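PDB 3LV4: glycoside hydrolase YxiA from Bacillus licheniformis, which is a family 43 glycoside hydrolase that probably cleaves alpha-1,5-linked arabinan in L-arabinan degradation. Local coordinates for residues E375-L378 and I384-A387; G355-V360 and M426-L431. All blocks are in the same frame, centred on the assembly; numbering follows the deposited sequence.

Contact 1: E375-L378 and I384-A387. With CA (calcium ion), chain D.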
loop_
_atom_site.group_PDB
_atom_site.type_symbol
_atom_site.label_atom_id
_atom_site.label_comp_id
_atom_site.label_asym_id
_atom_site.label_seq_id
_atom_site.Cartn_x
_atom_site.Cartn_y
_atom_site.Cartn_z
ATOM N N GLU A 375 13.651 24.256 -0.344
ATOM C CA GLU A 375 15.086 24.066 -0.555
ATOM C C GLU A 375 15.910 24.061 0.721
ATOM O O GLU A 375 15.754 24.928 1.585
ATOM C CB GLU A 375 15.644 25.124 -1.514
ATOM C CG GLU A 375 14.976 25.111 -2.856
ATOM C CD GLU A 375 15.657 26.017 -3.861
ATOM O OE1 GLU A 375 16.730 26.579 -3.548
ATOM O OE2 GLU A 375 15.119 26.165 -4.973
ATOM N N ILE A 376 16.795 23.071 0.812
ATOM C CA ILE A 376 17.756 22.974 1.893
ATOM C C ILE A 376 19.119 22.698 1.285
ATOM O O ILE A 376 19.220 22.403 0.091
ATOM C CB ILE A 376 17.404 21.824 2.860
ATOM C CG1 ILE A 376 17.469 20.467 2.143
ATOM C CG2 ILE A 376 16.024 22.046 3.478
ATOM C CD1 ILE A 376 17.434 19.276 3.092
ATOM N N ARG A 377 20.166 22.808 2.095
ATOM C CA ARG A 377 21.495 22.385 1.661
ATOM C C ARG A 377 22.116 21.435 2.671
ATOM O O ARG A 377 22.124 21.712 3.874
ATOM C CB ARG A 377 22.424 23.583 1.437
ATOM C CG ARG A 377 23.826 23.166 1.021
ATOM C CD ARG A 377 24.681 24.345 0.578
ATOM N NE ARG A 377 25.989 23.895 0.105
ATOM C CZ ARG A 377 26.241 23.489 -1.138
ATOM N NH1 ARG A 377 25.276 23.481 -2.051
ATOM N NH2 ARG A 377 27.463 23.094 -1.472
ATOM N N LEU A 378 22.608 20.300 2.181
ATOM C CA LEU A 378 23.463 19.443 2.983
ATOM C C LEU A 378 24.873 19.972 2.787
ATOM O O LEU A 378 25.492 19.724 1.748
ATOM C CB LEU A 378 23.375 17.987 2.521
ATOM C CG LEU A 378 21.994 17.330 2.582
ATOM C CD1 LEU A 378 22.099 15.824 2.363
ATOM C CD2 LEU A 378 21.297 17.641 3.894
ATOM N N ILE A 384 22.773 21.194 8.061
ATOM C CA ILE A 384 21.709 21.479 7.106
ATOM C C ILE A 384 21.297 22.941 7.255
ATOM O O ILE A 384 21.086 23.425 8.377
ATOM C CB ILE A 384 20.470 20.581 7.335
ATOM C CG1 ILE A 384 20.853 19.102 7.235
ATOM C CG2 ILE A 384 19.362 20.921 6.345
ATOM C CD1 ILE A 384 19.694 18.157 7.519
ATOM N N THR A 385 21.196 23.644 6.128
ATOM C CA THR A 385 20.734 25.029 6.128
ATOM C C THR A 385 19.603 25.217 5.121
ATOM O O THR A 385 19.257 24.290 4.384
ATOM C CB THR A 385 21.868 26.001 5.786
ATOM O OG1 THR A 385 22.478 25.600 4.554
ATOM C CG2 THR A 385 22.928 26.004 6.896
ATOM N N GLY A 386 19.024 26.414 5.100
ATOM C CA GLY A 386 17.952 26.716 4.175
ATOM C C GLY A 386 16.601 26.679 4.860
ATOM O O GLY A 386 16.395 27.348 5.878
ATOM N N ALA A 387 15.685 25.885 4.314
ATOM C CA ALA A 387 14.310 25.828 4.821
ATOM C C ALA A 387 14.258 25.310 6.254
ATOM O O ALA A 387 13.351 25.646 7.018
ATOM C CB ALA A 387 13.430 24.964 3.902
HETATM CA CA CA D . 12.981 25.254 -5.806
HETATM O O HOH W 1 11.766 27.746 -5.340
HETATM O O HOH W 2 11.423 24.875 -3.884
HETATM O O HOH W 3 14.491 24.877 -7.993
#
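Leu378 and Ile384 lie side by side and point the same way, with the CD2 branch of Leu378 3.7 Å from CG1 of Ile384. The other branch of Ile384, CG2, is set anti to its own backbone N and crosses to Ile376, ending 4.1 Å from Ile376 CB; Ile376 in turn puts CG2 against CB of Ala387. Trp392, on strand 390-395 beside Ile384's own strand, packs on both Leu378 and Ile384. The two strands form an antiparallel hairpin in the lipocalin-like C-terminal domain, its eight strands closed into a barrel. Between these two segments Arg377 and Thr385 form the hydrogen-bonded pair: Arg377 N bonds to Thr385 O at 2.9 Å and Thr385 N to Arg377 O at 3.1 Å. Gly386 has phi 102°, and a CB there would run into the backbone of the facing strand. On the outer face, OG1 of Thr385 rests near CB of Arg377 but bonds to Asn379, and the extended Arg377 chain carries NH1 to a salt bridge with Asp356. At the far end Ala387 N bonds to Glu375 O, and the straight Glu375 side chain delivers OE2 to the calcium ion, 2.5 Å away, alongside Glu358, Asn281 and three waters.

Contact 2: G355-V360 and M426-L431; sequences GDYELV and MTFSAL. With CA (calcium ion), chain D.
Tyr357 and Phe428 bring the main aromatic contact between these strands, which run at 45° to each other and whose axes come no closer than 8.7 Å. No backbone bond joins them: strand 437-442 lies between the two and pairs with both, so they meet through side chains inside the barrel. The rings meet obliquely, their planes at 57° and their centroids 5.2 Å apart. CE2 of Phe428 sits over one face of the tyrosine, toward its rim, 3.7 Å from Tyr357 CD1.

The aliphatic contacts flank this pair. With CG of Phe428 set between the backbone N and the carbonyl carbon (chi1 64°), its CZ comes within 4.2 Å of CD1 of Leu359. Beyond the tyrosine ring, CG of Met426, a selenomethionine in this model, lies 3.4 Å from Tyr357 OH, the two side chains running alongside one another before the selenium end bends away.

Polar bonds all lead elsewhere. Tyr357 OH is hydrogen-bonded to Val353 O, and an alanine in place of this tyrosine would probably leave that carbonyl without its partner and the Phe428 ring without the face beneath CE2. Glu358, on the barrel's outside, binds the calcium ion through OE2, while its OE1 takes a hydrogen bond from a calcium-bound water at 2.8 Å and another bond from Ser373.

The chemistry thus gives segment 355-360 two faces: Tyr357 and Leu359 pack inward, holding the barrel interior by dispersion forces, whereas Glu358 turns out to the metal and supplies charge for it.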
loop_
_atom_site.group_PDB
_atom_site.type_symbol
_atom_site.label_atom_id
_atom_site.label_comp_id
_atom_site.label_asym_id
_atom_site.label_seq_id
_atom_site.Cartn_x
_atom_site.Cartn_y
_atom_site.Cartn_z
ATOM N N GLY A 355 25.232 19.126 -1.183
ATOM C CA GLY A 355 24.545 19.991 -2.130
ATOM C C GLY A 355 23.134 20.420 -1.758
ATOM O O GLY A 355 22.630 20.104 -0.674
ATOM N N ASP A 356 22.493 21.146 -2.676
ATOM C CA ASP A 356 21.139 21.655 -2.457
ATOM C C ASP A 356 20.106 20.585 -2.796
ATOM O O ASP A 356 20.281 19.829 -3.749
ATOM C CB ASP A 356 20.887 22.894 -3.317
ATOM C CG ASP A 356 21.841 24.034 -3.001
ATOM O OD1 ASP A 356 22.207 24.210 -1.826
ATOM O OD2 ASP A 356 22.219 24.768 -3.931
ATOM N N TYR A 357 19.036 20.523 -2.008
ATOM C CA TYR A 357 17.961 19.559 -2.233
ATOM C C TYR A 357 16.602 20.225 -2.092
ATOM O O TYR A 357 16.448 21.182 -1.329
ATOM C CB TYR A 357 18.012 18.427 -1.195
ATOM C CG TYR A 357 19.139 17.429 -1.352
ATOM C CD1 TYR A 357 18.901 16.165 -1.880
ATOM C CD2 TYR A 357 20.441 17.748 -0.965
ATOM C CE1 TYR A 357 19.927 15.238 -2.019
ATOM C CE2 TYR A 357 21.470 16.838 -1.100
ATOM C CZ TYR A 357 21.208 15.581 -1.630
ATOM O OH TYR A 357 22.231 14.669 -1.765
ATOM N N GLU A 358 15.614 19.692 -2.805
ATOM C CA GLU A 358 14.221 19.941 -2.477
ATOM C C GLU A 358 13.852 18.954 -1.379
ATOM O O GLU A 358 14.072 17.754 -1.522
ATOM C CB GLU A 358 13.328 19.697 -3.693
ATOM C CG GLU A 358 13.560 20.672 -4.808
ATOM C CD GLU A 358 13.122 22.069 -4.454
ATOM O OE1 GLU A 358 12.271 22.239 -3.545
ATOM O OE2 GLU A 358 13.628 23.003 -5.102
ATOM N N LEU A 359 13.293 19.461 -0.286
ATOM C CA LEU A 359 12.909 18.630 0.853
ATOM C C LEU A 359 11.403 18.561 0.977
ATOM O O LEU A 359 10.734 19.599 1.007
ATOM C CB LEU A 359 13.464 19.222 2.149
ATOM C CG LEU A 359 13.067 18.526 3.458
ATOM C CD1 LEU A 359 13.717 17.151 3.590
ATOM C CD2 LEU A 359 13.426 19.392 4.663
ATOM N N VAL A 360 10.872 17.344 1.067
ATOM C CA VAL A 360 9.460 17.154 1.392
ATOM C C VAL A 360 9.372 16.526 2.772
ATOM O O VAL A 360 10.018 15.517 3.041
ATOM C CB VAL A 360 8.730 16.226 0.387
ATOM C CG1 VAL A 360 7.314 15.933 0.879
ATOM C CG2 VAL A 360 8.696 16.860 -0.999
HETATM N N MSE A 426 20.310 12.907 -7.217
HETATM C CA MSE A 426 20.575 12.182 -5.980
HETATM C C MSE A 426 19.372 12.350 -5.065
HETATM O O MSE A 426 18.835 13.444 -4.946
HETATM C CB MSE A 426 21.828 12.726 -5.282
HETATM C CG MSE A 426 22.112 12.060 -3.926
HETATM SE SE MSE A 426 22.406 10.116 -4.089
HETATM C CE MSE A 426 24.120 10.182 -5.050
ATOM N N THR A 427 18.936 11.277 -4.417
ATOM C CA THR A 427 17.826 11.401 -3.485
ATOM C C THR A 427 18.202 10.826 -2.128
ATOM O O THR A 427 19.173 10.090 -2.001
ATOM C CB THR A 427 16.554 10.679 -4.001
ATOM O OG1 THR A 427 16.695 9.258 -3.839
ATOM C CG2 THR A 427 16.310 11.008 -5.478
ATOM N N PHE A 428 17.431 11.185 -1.110
ATOM C CA PHE A 428 17.453 10.455 0.140
ATOM C C PHE A 428 16.027 10.324 0.647
ATOM O O PHE A 428 15.154 11.107 0.282
ATOM C CB PHE A 428 18.375 11.111 1.189
ATOM C CG PHE A 428 17.938 12.478 1.637
ATOM C CD1 PHE A 428 16.959 12.626 2.609
ATOM C CD2 PHE A 428 18.540 13.618 1.116
ATOM C CE1 PHE A 428 16.566 13.890 3.043
ATOM C CE2 PHE A 428 18.159 14.885 1.544
ATOM C CZ PHE A 428 17.163 15.021 2.506
ATOM N N SER A 429 15.792 9.311 1.469
ATOM C CA SER A 429 14.469 9.073 2.025
ATOM C C SER A 429 14.691 8.510 3.409
ATOM O O SER A 429 15.437 7.546 3.566
ATOM C CB SER A 429 13.691 8.074 1.167
ATOM O OG SER A 429 12.397 7.837 1.707
ATOM N N ALA A 430 14.082 9.120 4.417
ATOM C CA ALA A 430 14.383 8.729 5.790
ATOM C C ALA A 430 13.159 8.798 6.702
ATOM O O ALA A 430 12.151 9.421 6.359
ATOM C CB ALA A 430 15.524 9.591 6.350
ATOM N N LEU A 431 13.266 8.160 7.868
ATOM C CA LEU A 431 12.157 8.059 8.810
ATOM C C LEU A 431 12.637 8.314 10.225
ATOM O O LEU A 431 13.749 7.930 10.582
ATOM C CB LEU A 431 11.552 6.649 8.771
ATOM C CG LEU A 431 10.731 6.209 7.549
ATOM C CD1 LEU A 431 10.495 4.699 7.575
ATOM C CD2 LEU A 431 9.398 6.952 7.494
HETATM CA CA CA D . 12.981 25.254 -5.806
HETATM O O HOH W 2 11.423 24.875 -3.884
HETATM O O HOH W 1 11.766 27.746 -5.340
HETATM O O HOH W 3 14.491 24.877 -7.993
#

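Contact 2 is buried and spans the barrel interior, whereas contact 1 is a partly exposed hairpin nearer the surface. They differ in means: contact 1 is held by backbone hydrogen bonds between neighbouring strands, contact 2 by side chains reaching past an intervening strand. Residues 355-360 and 375-378 are themselves adjacent, joined by Ile376 O to Tyr357 N at 2.8 Å and Leu378 N to Gly355 O at 2.9 Å, and Ile376 also packs on Tyr357 and Leu359, so the two apolar clusters merge. On the outer side both contacts give a glutamate to one calcium ion, whose third protein ligand, Asn281, comes from the family 43 region, so the ion probably bridges that region and the C-terminal barrel.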